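Local coordinates for imelysin-like protein (PDB 3PF0) that is of unknown function but belongs to the imelysin-like family, for which a metalloendopeptidase activity has been proposed, at residues T50-T53 and Y54-V58; Y132-E135 and R136-H140; L196-R199 and L200-E204; Q330-L333 and Y334-T338. All coordinates share one frame; numbering follows the deposited sequence.

Contact 1: T50-T53 and Y54-V58; sequences TEKT and YLTHV
Thr-56 bonds to Lys-52, one helical turn earlier, through both its backbone and its side chain. Its N gives the ordinary helical bond to Lys-52 O, while its OG1 donates to the same Lys-52 O at 2.7 Å, arriving from above the carbonyl plane (38° out of it) and from the face opposite to that used by the N-H. The hydroxyl sits there because OG1 is anti to the carbonyl carbon of its own residue (chi1 -59°), which turns it back along the helix. Replacing Thr-56 by a valine would probably leave the Lys-52 carbonyl with the main-chain N-H alone, losing the second grip on it.

The remaining backbone bonds are regular i to i+4 pairs of helix 48-84, such as Leu-55 N to Glu-51 O at 3.0 Å, which is close to straight. Thr-53 OG1 is likewise hydrogen-bonded to the carbonyl oxygen one turn earlier, Glu-49 O.

Van der Waals contacts lie on the buried side of the helix. Leu-55 CG and Tyr-54 CB rest against main-chain carbonyl oxygens, the first 3.4 Å from Glu-51 O and the second 3.5 Å from Thr-50 O, and Leu-55 CD1 meets Glu-51 CG at 4.3 Å. The Tyr-54 ring runs away toward helices 225-250 and 286-292, with its OH hydrogen-bonded to Trp-230. The His-57 ring likewise leaves the turn and is held at both nitrogens, ND1 by Asp-61 and NE2 by Asp-285.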
loop_
_atom_site.group_PDB
_atom_site.type_symbol
_atom_site.label_atom_id
_atom_site.label_comp_id
_atom_site.label_asym_id
_atom_site.label_seq_id
_atom_site.Cartn_x
_atom_site.Cartn_y
_atom_site.Cartn_z
ATOM N N THR A 50 3.707 -10.583 -26.391
ATOM C CA THR A 50 4.652 -9.976 -25.436
ATOM C C THR A 50 3.861 -9.309 -24.307
ATOM O O THR A 50 4.219 -9.465 -23.138
ATOM C CB THR A 50 5.594 -8.980 -26.155
ATOM O OG1 THR A 50 6.417 -9.706 -27.060
ATOM C CG2 THR A 50 6.482 -8.170 -25.190
ATOM N N GLU A 51 2.772 -8.596 -24.669
ATOM C CA GLU A 51 1.890 -7.906 -23.735
ATOM C C GLU A 51 1.178 -8.913 -22.837
ATOM O O GLU A 51 1.168 -8.724 -21.624
ATOM C CB GLU A 51 0.878 -7.055 -24.503
ATOM C CG GLU A 51 0.378 -5.851 -23.733
ATOM C CD GLU A 51 -0.395 -4.886 -24.606
ATOM O OE1 GLU A 51 0.231 -4.231 -25.471
ATOM O OE2 GLU A 51 -1.631 -4.790 -24.433
ATOM N N LYS A 52 0.616 -9.995 -23.426
ATOM C CA LYS A 52 -0.064 -11.074 -22.699
ATOM C C LYS A 52 0.886 -11.697 -21.651
ATOM O O LYS A 52 0.492 -11.851 -20.491
ATOM C CB LYS A 52 -0.573 -12.141 -23.688
ATOM C CG LYS A 52 -1.295 -13.321 -23.045
ATOM C CD LYS A 52 -1.659 -14.372 -24.078
ATOM C CE LYS A 52 -2.468 -15.497 -23.494
ATOM N NZ LYS A 52 -2.721 -16.554 -24.507
ATOM N N THR A 53 2.135 -12.014 -22.066
ATOM C CA THR A 53 3.200 -12.610 -21.244
ATOM C C THR A 53 3.567 -11.663 -20.080
ATOM O O THR A 53 3.690 -12.132 -18.944
ATOM C CB THR A 53 4.418 -12.954 -22.137
ATOM O OG1 THR A 53 4.027 -13.921 -23.119
ATOM C CG2 THR A 53 5.609 -13.495 -21.349
ATOM N N TYR A 54 3.717 -10.345 -20.355
ATOM C CA TYR A 54 4.062 -9.362 -19.322
ATOM C C TYR A 54 2.949 -9.257 -18.274
ATOM O O TYR A 54 3.248 -9.349 -17.084
ATOM C CB TYR A 54 4.395 -7.983 -19.923
ATOM C CG TYR A 54 4.623 -6.904 -18.883
ATOM C CD1 TYR A 54 5.784 -6.882 -18.114
ATOM C CD2 TYR A 54 3.680 -5.904 -18.671
ATOM C CE1 TYR A 54 5.993 -5.900 -17.145
ATOM C CE2 TYR A 54 3.872 -4.921 -17.700
ATOM C CZ TYR A 54 5.033 -4.920 -16.942
ATOM O OH TYR A 54 5.218 -3.948 -15.993
ATOM N N LEU A 55 1.680 -9.101 -18.715
ATOM C CA LEU A 55 0.498 -8.993 -17.845
ATOM C C LEU A 55 0.295 -10.271 -17.007
ATOM O O LEU A 55 -0.098 -10.171 -15.849
ATOM C CB LEU A 55 -0.771 -8.679 -18.663
ATOM C CG LEU A 55 -0.857 -7.286 -19.324
ATOM C CD1 LEU A 55 -1.911 -7.268 -20.399
ATOM C CD2 LEU A 55 -1.121 -6.171 -18.297
ATOM N N THR A 56 0.608 -11.455 -17.570
ATOM C CA THR A 56 0.533 -12.743 -16.863
ATOM C C THR A 56 1.617 -12.771 -15.772
ATOM O O THR A 56 1.354 -13.235 -14.660
ATOM C CB THR A 56 0.655 -13.911 -17.859
ATOM O OG1 THR A 56 -0.399 -13.801 -18.817
ATOM C CG2 THR A 56 0.582 -15.274 -17.189
ATOM N N HIS A 57 2.814 -12.238 -16.087
ATOM C CA HIS A 57 3.944 -12.163 -15.164
ATOM C C HIS A 57 3.628 -11.166 -14.011
ATOM O O HIS A 57 3.984 -11.428 -12.861
ATOM C CB HIS A 57 5.229 -11.794 -15.941
ATOM C CG HIS A 57 6.218 -10.982 -15.171
ATOM N ND1 HIS A 57 7.125 -11.575 -14.318
ATOM C CD2 HIS A 57 6.415 -9.644 -15.158
ATOM C CE1 HIS A 57 7.828 -10.584 -13.800
ATOM N NE2 HIS A 57 7.438 -9.406 -14.280
ATOM N N VAL A 58 2.933 -10.058 -14.316
ATOM C CA VAL A 58 2.561 -9.033 -13.334
ATOM C C VAL A 58 1.566 -9.630 -12.320
ATOM O O VAL A 58 1.715 -9.419 -11.112
ATOM C CB VAL A 58 2.011 -7.769 -14.059
ATOM C CG1 VAL A 58 1.100 -6.930 -13.163
ATOM C CG2 VAL A 58 3.155 -6.929 -14.620
#

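Contact 2: Y132-E135 and R136-H140; sequences YPDE and RGLVH
The carboxylate of Asp-134 reaches across a type I beta turn, Asp-134 to Gly-137, and receives two successive backbone N-H groups where helix 138-149 begins. Leu-138 N donates to OD1 of Asp-134 at 2.8 Å, on the syn lone pair; Val-139 N donates to OD2 of Asp-134 at 3.1 Å, also from the syn side but 26° out of the carboxylate plane. Each oxygen therefore takes one N-H, which fixes the rotation of the group. Apolar atoms close in beside the bonds: Val-139 CG2 lies 3.3 Å from Asp-134 OD2, and Leu-138 CB is 3.5 Å from Asp-134 OD1. Facing the amino end of a helix, the carboxylate is likely to be favoured in its ionised form. An asparagine in place of Asp-134 would probably leave one of the two N-H groups without an acceptor, since its NH2 has no lone pair to offer.

The turn brings the carboxylate into position. Asp-134 CG is anti to its own N (chi1 179°), and Gly-137 N closes the turn on Asp-134 O at 3.1 Å, arriving well above the carbonyl plane. Gly-137 has a positive phi, a conformation that comes most easily to glycine.

Further out, a cis peptide precedes Pro-133, and Tyr-132 bonds through its OH to His-259 O; on the helix side, Leu-138 touches Val-164. An ordered water ties the carboxylate to the turn, donating to Asp-134 OD1 at 2.7 Å and accepting from Arg-136 N at 2.8 Å.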
loop_
_atom_site.group_PDB
_atom_site.type_symbol
_atom_site.label_atom_id
_atom_site.label_comp_id
_atom_site.label_asym_id
_atom_site.label_seq_id
_atom_site.Cartn_x
_atom_site.Cartn_y
_atom_site.Cartn_z
ATOM N N TYR A 132 -7.708 5.350 4.697
ATOM C CA TYR A 132 -6.722 6.419 4.516
ATOM C C TYR A 132 -6.951 7.138 3.175
ATOM O O TYR A 132 -7.191 6.466 2.184
ATOM C CB TYR A 132 -5.288 5.817 4.560
ATOM C CG TYR A 132 -4.176 6.842 4.529
ATOM C CD1 TYR A 132 -3.697 7.415 5.703
ATOM C CD2 TYR A 132 -3.628 7.268 3.324
ATOM C CE1 TYR A 132 -2.700 8.384 5.679
ATOM C CE2 TYR A 132 -2.622 8.231 3.289
ATOM C CZ TYR A 132 -2.166 8.789 4.470
ATOM O OH TYR A 132 -1.193 9.753 4.452
ATOM N N PRO A 133 -6.841 8.475 3.079
ATOM C CA PRO A 133 -6.601 9.461 4.158
ATOM C C PRO A 133 -7.724 9.479 5.208
ATOM O O PRO A 133 -8.810 8.952 4.980
ATOM C CB PRO A 133 -6.557 10.803 3.404
ATOM C CG PRO A 133 -6.302 10.451 1.965
ATOM C CD PRO A 133 -7.013 9.142 1.776
ATOM N N ASP A 134 -7.448 10.063 6.370
ATOM C CA ASP A 134 -8.422 10.245 7.443
ATOM C C ASP A 134 -8.263 11.681 7.938
ATOM O O ASP A 134 -7.842 11.918 9.071
ATOM C CB ASP A 134 -8.252 9.198 8.558
ATOM C CG ASP A 134 -9.216 9.328 9.726
ATOM O OD1 ASP A 134 -10.312 9.911 9.538
ATOM O OD2 ASP A 134 -8.883 8.840 10.822
ATOM N N GLU A 135 -8.593 12.637 7.058
ATOM C CA GLU A 135 -8.484 14.082 7.285
ATOM C C GLU A 135 -9.232 14.575 8.531
ATOM O O GLU A 135 -8.819 15.578 9.117
ATOM C CB GLU A 135 -8.996 14.853 6.059
ATOM C CG GLU A 135 -8.001 14.884 4.913
ATOM C CD GLU A 135 -8.554 15.295 3.562
ATOM O OE1 GLU A 135 -9.347 16.265 3.502
ATOM O OE2 GLU A 135 -8.160 14.663 2.553
ATOM N N ARG A 136 -10.321 13.888 8.928
ATOM C CA ARG A 136 -11.139 14.297 10.071
ATOM C C ARG A 136 -10.832 13.496 11.343
ATOM O O ARG A 136 -11.471 13.739 12.365
ATOM C CB ARG A 136 -12.639 14.215 9.731
ATOM C CG ARG A 136 -13.049 15.237 8.682
ATOM C CD ARG A 136 -14.542 15.316 8.472
ATOM N NE ARG A 136 -14.858 16.295 7.433
ATOM C CZ ARG A 136 -16.006 16.954 7.335
ATOM N NH1 ARG A 136 -16.975 16.751 8.220
ATOM N NH2 ARG A 136 -16.194 17.825 6.354
ATOM N N GLY A 137 -9.849 12.596 11.285
ATOM C CA GLY A 137 -9.434 11.786 12.427
ATOM C C GLY A 137 -10.542 10.937 13.020
ATOM O O GLY A 137 -10.707 10.886 14.241
ATOM N N LEU A 138 -11.310 10.272 12.152
ATOM C CA LEU A 138 -12.440 9.428 12.525
ATOM C C LEU A 138 -12.009 8.099 13.174
ATOM O O LEU A 138 -12.783 7.528 13.943
ATOM C CB LEU A 138 -13.295 9.140 11.279
ATOM C CG LEU A 138 -13.942 10.332 10.555
ATOM C CD1 LEU A 138 -14.699 9.864 9.322
ATOM C CD2 LEU A 138 -14.876 11.119 11.478
ATOM N N VAL A 139 -10.797 7.607 12.867
ATOM C CA VAL A 139 -10.283 6.330 13.382
ATOM C C VAL A 139 -10.091 6.375 14.927
ATOM O O VAL A 139 -10.628 5.510 15.624
ATOM C CB VAL A 139 -8.981 5.888 12.650
ATOM C CG1 VAL A 139 -8.343 4.671 13.319
ATOM C CG2 VAL A 139 -9.244 5.603 11.176
ATOM N N HIS A 140 -9.364 7.388 15.445
ATOM C CA HIS A 140 -9.033 7.554 16.866
ATOM C C HIS A 140 -10.236 7.372 17.836
ATOM O O HIS A 140 -10.207 6.462 18.676
ATOM C CB HIS A 140 -8.374 8.925 17.107
ATOM C CG HIS A 140 -8.130 9.218 18.558
ATOM N ND1 HIS A 140 -7.144 8.552 19.275
ATOM C CD2 HIS A 140 -8.779 10.066 19.389
ATOM C CE1 HIS A 140 -7.218 9.023 20.509
ATOM N NE2 HIS A 140 -8.186 9.939 20.629
HETATM O O HOH W 1 -11.627 11.610 7.878
#

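Contact 3: L196-R199 and L200-E204; sequences LGTR and LKDIE
Leu-196 and Leu-200 make the close apolar contact of this turn: their side chains cross obliquely, with Leu-196 CG 3.9 Å from Leu-200 CD1. Leu-200 CG also presses on the backbone, 3.3 Å from Leu-196 O. One turn further on the same pattern returns, as Ile-203 brings CD1 to within 3.3 Å of Arg-199 O; with CG1 of Ile-203 opposite the carbonyl carbon (chi1 -67°), the branch lies beside its own N and CD1 can reach the preceding turn. Both leucines and the isoleucine are buried.

These residues form the inward stripe of helix 183-214, spaced i, i+4, i+7, and together they pack on helices 48-84 and 125-129 in this all-helical fold. The main chain runs in regular i to i+4 bonds, for example Leu-200 N to Leu-196 O.

The outward side is looser. Asp-202 OD1 comes 3.0 Å from Thr-198 O, yet both are acceptors and no bond joins them; the carboxylate is exposed, so solvent probably eases the approach. Thr-198 O takes its bond from Asp-202 N, and the Thr-198 hydroxyl is hydrogen-bonded to Ser-194 O.

At the margin between the two sides, Lys-201 bends at its outer torsions over Gly-197, bringing CE to 3.4 Å from Gly-197 O, and ends in a salt bridge with Asp-75. Arg-199 stretches away from the turn in an extended chain, its NH1 hydrogen-bonded to Ser-125 OG and its guanidinium in a cation-pi contact with Tyr-128.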
loop_
_atom_site.group_PDB
_atom_site.type_symbol
_atom_site.label_atom_id
_atom_site.label_comp_id
_atom_site.label_asym_id
_atom_site.label_seq_id
_atom_site.Cartn_x
_atom_site.Cartn_y
_atom_site.Cartn_z
ATOM N N LEU A 196 -9.470 -8.670 9.004
ATOM C CA LEU A 196 -8.517 -8.213 7.995
ATOM C C LEU A 196 -7.995 -9.404 7.179
ATOM O O LEU A 196 -8.032 -9.349 5.951
ATOM C CB LEU A 196 -7.371 -7.454 8.669
ATOM C CG LEU A 196 -6.387 -6.713 7.785
ATOM C CD1 LEU A 196 -7.098 -5.830 6.797
ATOM C CD2 LEU A 196 -5.484 -5.859 8.638
ATOM N N GLY A 197 -7.601 -10.476 7.863
ATOM C CA GLY A 197 -7.144 -11.721 7.241
ATOM C C GLY A 197 -8.134 -12.297 6.247
ATOM O O GLY A 197 -7.760 -12.624 5.116
ATOM N N THR A 198 -9.421 -12.343 6.635
ATOM C CA THR A 198 -10.519 -12.843 5.798
ATOM C C THR A 198 -10.657 -12.002 4.514
ATOM O O THR A 198 -10.805 -12.570 3.439
ATOM C CB THR A 198 -11.834 -12.852 6.596
ATOM O OG1 THR A 198 -11.679 -13.704 7.730
ATOM C CG2 THR A 198 -13.042 -13.311 5.759
ATOM N N ARG A 199 -10.599 -10.663 4.630
ATOM C CA ARG A 199 -10.741 -9.760 3.485
ATOM C C ARG A 199 -9.570 -9.901 2.510
ATOM O O ARG A 199 -9.791 -9.933 1.303
ATOM C CB ARG A 199 -10.876 -8.300 3.949
ATOM C CG ARG A 199 -12.227 -8.004 4.581
ATOM C CD ARG A 199 -12.304 -6.579 5.110
ATOM N NE ARG A 199 -13.580 -6.341 5.793
ATOM C CZ ARG A 199 -14.705 -5.981 5.184
ATOM N NH1 ARG A 199 -14.727 -5.788 3.869
ATOM N NH2 ARG A 199 -15.813 -5.791 5.884
ATOM N N LEU A 200 -8.338 -9.998 3.035
ATOM C CA LEU A 200 -7.119 -10.132 2.236
ATOM C C LEU A 200 -7.051 -11.468 1.496
ATOM O O LEU A 200 -6.607 -11.497 0.342
ATOM C CB LEU A 200 -5.866 -9.947 3.116
ATOM C CG LEU A 200 -5.675 -8.545 3.715
ATOM C CD1 LEU A 200 -4.601 -8.544 4.787
ATOM C CD2 LEU A 200 -5.349 -7.543 2.657
ATOM N N LYS A 201 -7.489 -12.567 2.142
ATOM C CA LYS A 201 -7.489 -13.888 1.507
ATOM C C LYS A 201 -8.535 -13.941 0.412
ATOM O O LYS A 201 -8.300 -14.562 -0.623
ATOM C CB LYS A 201 -7.717 -15.003 2.530
ATOM C CG LYS A 201 -6.405 -15.579 3.049
ATOM C CD LYS A 201 -6.596 -16.405 4.313
ATOM C CE LYS A 201 -6.249 -15.621 5.555
ATOM N NZ LYS A 201 -7.151 -15.948 6.694
ATOM N N ASP A 202 -9.662 -13.243 0.608
ATOM C CA ASP A 202 -10.727 -13.188 -0.388
ATOM C C ASP A 202 -10.252 -12.454 -1.642
ATOM O O ASP A 202 -10.599 -12.877 -2.738
ATOM C CB ASP A 202 -11.986 -12.531 0.197
ATOM C CG ASP A 202 -12.795 -13.419 1.139
ATOM O OD1 ASP A 202 -12.245 -14.455 1.616
ATOM O OD2 ASP A 202 -13.970 -13.074 1.415
ATOM N N ILE A 203 -9.429 -11.386 -1.480
ATOM C CA ILE A 203 -8.861 -10.606 -2.588
ATOM C C ILE A 203 -7.830 -11.466 -3.326
ATOM O O ILE A 203 -7.873 -11.519 -4.559
ATOM C CB ILE A 203 -8.279 -9.249 -2.107
ATOM C CG1 ILE A 203 -9.420 -8.329 -1.615
ATOM C CG2 ILE A 203 -7.462 -8.545 -3.219
ATOM C CD1 ILE A 203 -9.001 -7.341 -0.642
ATOM N N GLU A 204 -6.936 -12.157 -2.575
ATOM C CA GLU A 204 -5.938 -13.082 -3.120
ATOM C C GLU A 204 -6.616 -14.196 -3.961
ATOM O O GLU A 204 -6.169 -14.464 -5.079
ATOM C CB GLU A 204 -5.106 -13.708 -1.985
ATOM C CG GLU A 204 -4.016 -14.649 -2.476
ATOM C CD GLU A 204 -3.470 -15.655 -1.484
ATOM O OE1 GLU A 204 -3.747 -15.528 -0.268
ATOM O OE2 GLU A 204 -2.740 -16.569 -1.929
#

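Contact 4: Q330-L333 and Y334-T338; sequences QQEL and YDHLT
Tyr-334 N to Gln-330 O, Asp-335 N to Gln-331 O, His-336 N to Glu-332 O and Leu-337 N to Leu-333 O form an unbroken run of i to i+4 bonds, 2.9 to 3.1 Å long. Side-chain bonds reinforce this run. His-336 ND1 donates to Glu-332 O at 2.8 Å, with the oxygen in the plane of the ring at its edge; the donor stands above the carbonyl plane, 46° out of it, on the face opposite to that met by His-336 N. Glu-332 O is thus gripped twice by one residue, and because ND1 is the donor it must carry a hydrogen. The Glu-332 carboxylate runs alongside the imidazole without bonding to it.

On another side of the helix, Gln-331 NE2 donates to Asp-335 OD1 at 3.2 Å. The oxygen lies in the amide plane, but the approach to the carboxylate is from above, 49° out of its plane. A bend at chi2 (55°) curls the amide forward, toward the next turn, where NE2 also passes 3.7 Å from Tyr-334 CD2. Thr-338 OG1 donates to Tyr-334 O, a second bond beside that from its own N, and lies over one face of the tyrosine ring, offset toward the rim. Leu-333 CG and Leu-337 CD1 meet more loosely, at 4.4 Å.

Helix 327-351 lies against two partners here: Leu-333 and His-336 pack on helix 298-316, while Tyr-334, Leu-337 and Thr-338 face helix 225-250.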
loop_
_atom_site.group_PDB
_atom_site.type_symbol
_atom_site.label_atom_id
_atom_site.label_comp_id
_atom_site.label_asym_id
_atom_site.label_seq_id
_atom_site.Cartn_x
_atom_site.Cartn_y
_atom_site.Cartn_z
ATOM N N GLN A 330 11.950 17.544 3.695
ATOM C CA GLN A 330 10.592 17.096 3.362
ATOM C C GLN A 330 10.225 17.591 1.962
ATOM O O GLN A 330 9.582 16.858 1.196
ATOM C CB GLN A 330 9.579 17.601 4.401
ATOM C CG GLN A 330 9.714 16.968 5.789
ATOM C CD GLN A 330 8.832 17.655 6.812
ATOM O OE1 GLN A 330 8.449 18.822 6.668
ATOM N NE2 GLN A 330 8.498 16.952 7.880
ATOM N N GLN A 331 10.675 18.824 1.622
ATOM C CA GLN A 331 10.478 19.456 0.315
ATOM C C GLN A 331 11.267 18.694 -0.753
ATOM O O GLN A 331 10.743 18.464 -1.842
ATOM C CB GLN A 331 10.884 20.946 0.350
ATOM C CG GLN A 331 10.427 21.760 -0.876
ATOM C CD GLN A 331 8.935 21.683 -1.134
ATOM O OE1 GLN A 331 8.110 22.023 -0.280
ATOM N NE2 GLN A 331 8.558 21.215 -2.315
ATOM N N GLU A 332 12.513 18.282 -0.423
ATOM C CA GLU A 332 13.394 17.485 -1.281
ATOM C C GLU A 332 12.743 16.139 -1.625
ATOM O O GLU A 332 12.795 15.700 -2.780
ATOM C CB GLU A 332 14.721 17.242 -0.564
ATOM C CG GLU A 332 15.919 17.904 -1.209
ATOM C CD GLU A 332 17.230 17.362 -0.677
ATOM O OE1 GLU A 332 17.554 17.625 0.505
ATOM O OE2 GLU A 332 17.909 16.625 -1.429
ATOM N N LEU A 333 12.124 15.489 -0.613
ATOM C CA LEU A 333 11.434 14.214 -0.781
ATOM C C LEU A 333 10.252 14.384 -1.732
ATOM O O LEU A 333 10.095 13.567 -2.643
ATOM C CB LEU A 333 10.986 13.622 0.574
ATOM C CG LEU A 333 10.167 12.309 0.523
ATOM C CD1 LEU A 333 10.937 11.171 -0.170
ATOM C CD2 LEU A 333 9.742 11.880 1.905
ATOM N N TYR A 334 9.455 15.461 -1.551
ATOM C CA TYR A 334 8.312 15.763 -2.414
ATOM C C TYR A 334 8.776 16.011 -3.839
ATOM O O TYR A 334 8.177 15.469 -4.758
ATOM C CB TYR A 334 7.503 16.970 -1.899
ATOM C CG TYR A 334 6.380 17.361 -2.838
ATOM C CD1 TYR A 334 5.229 16.585 -2.942
ATOM C CD2 TYR A 334 6.496 18.472 -3.669
ATOM C CE1 TYR A 334 4.217 16.910 -3.842
ATOM C CE2 TYR A 334 5.492 18.802 -4.577
ATOM C CZ TYR A 334 4.354 18.018 -4.660
ATOM O OH TYR A 334 3.352 18.353 -5.537
ATOM N N ASP A 335 9.840 16.816 -4.016
ATOM C CA ASP A 335 10.433 17.159 -5.315
ATOM C C ASP A 335 10.922 15.901 -6.059
ATOM O O ASP A 335 10.679 15.783 -7.262
ATOM C CB ASP A 335 11.571 18.174 -5.137
ATOM C CG ASP A 335 11.118 19.602 -4.838
ATOM O OD1 ASP A 335 9.898 19.882 -4.949
ATOM O OD2 ASP A 335 11.988 20.449 -4.525
ATOM N N HIS A 336 11.551 14.944 -5.331
ATOM C CA HIS A 336 12.017 13.674 -5.887
ATOM C C HIS A 336 10.821 12.840 -6.368
ATOM O O HIS A 336 10.894 12.249 -7.447
ATOM C CB HIS A 336 12.842 12.886 -4.849
ATOM C CG HIS A 336 14.300 13.225 -4.844
ATOM N ND1 HIS A 336 14.776 14.357 -4.205
ATOM C CD2 HIS A 336 15.343 12.565 -5.396
ATOM C CE1 HIS A 336 16.086 14.355 -4.396
ATOM N NE2 HIS A 336 16.473 13.291 -5.101
ATOM N N LEU A 337 9.717 12.819 -5.581
ATOM C CA LEU A 337 8.492 12.069 -5.914
ATOM C C LEU A 337 7.780 12.682 -7.126
ATOM O O LEU A 337 7.226 11.945 -7.949
ATOM C CB LEU A 337 7.524 11.988 -4.714
ATOM C CG LEU A 337 7.954 11.104 -3.540
ATOM C CD1 LEU A 337 7.045 11.305 -2.345
ATOM C CD2 LEU A 337 8.033 9.616 -3.933
ATOM N N THR A 338 7.828 14.022 -7.236
ATOM C CA THR A 338 7.249 14.798 -8.335
ATOM C C THR A 338 8.042 14.492 -9.629
ATOM O O THR A 338 7.438 14.380 -10.706
ATOM C CB THR A 338 7.224 16.293 -7.960
ATOM O OG1 THR A 338 6.399 16.442 -6.803
ATOM C CG2 THR A 338 6.680 17.185 -9.076
#

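The four contacts are local and lie in separate parts of the chain. Helix 48-84 links contact 1 to contact 3: it carries contact 1, and further along its Tyr-67, Ser-74 and Asp-75 meet contact 3, whose nearest atoms are about 11 Å from contact 1. Helix 225-250 is shared by contacts 1, 2 and 4, through Trp-230, Ala-245 and Lys-242 respectively. Contact 2 comes within about 11 Å, nearest atoms, of both contact 3 and contact 4, which themselves lie on opposite sides of the chain's centre, 34 Å apart between centres. Contacts 1 and 2 are the farthest separated, at 38 Å between centres.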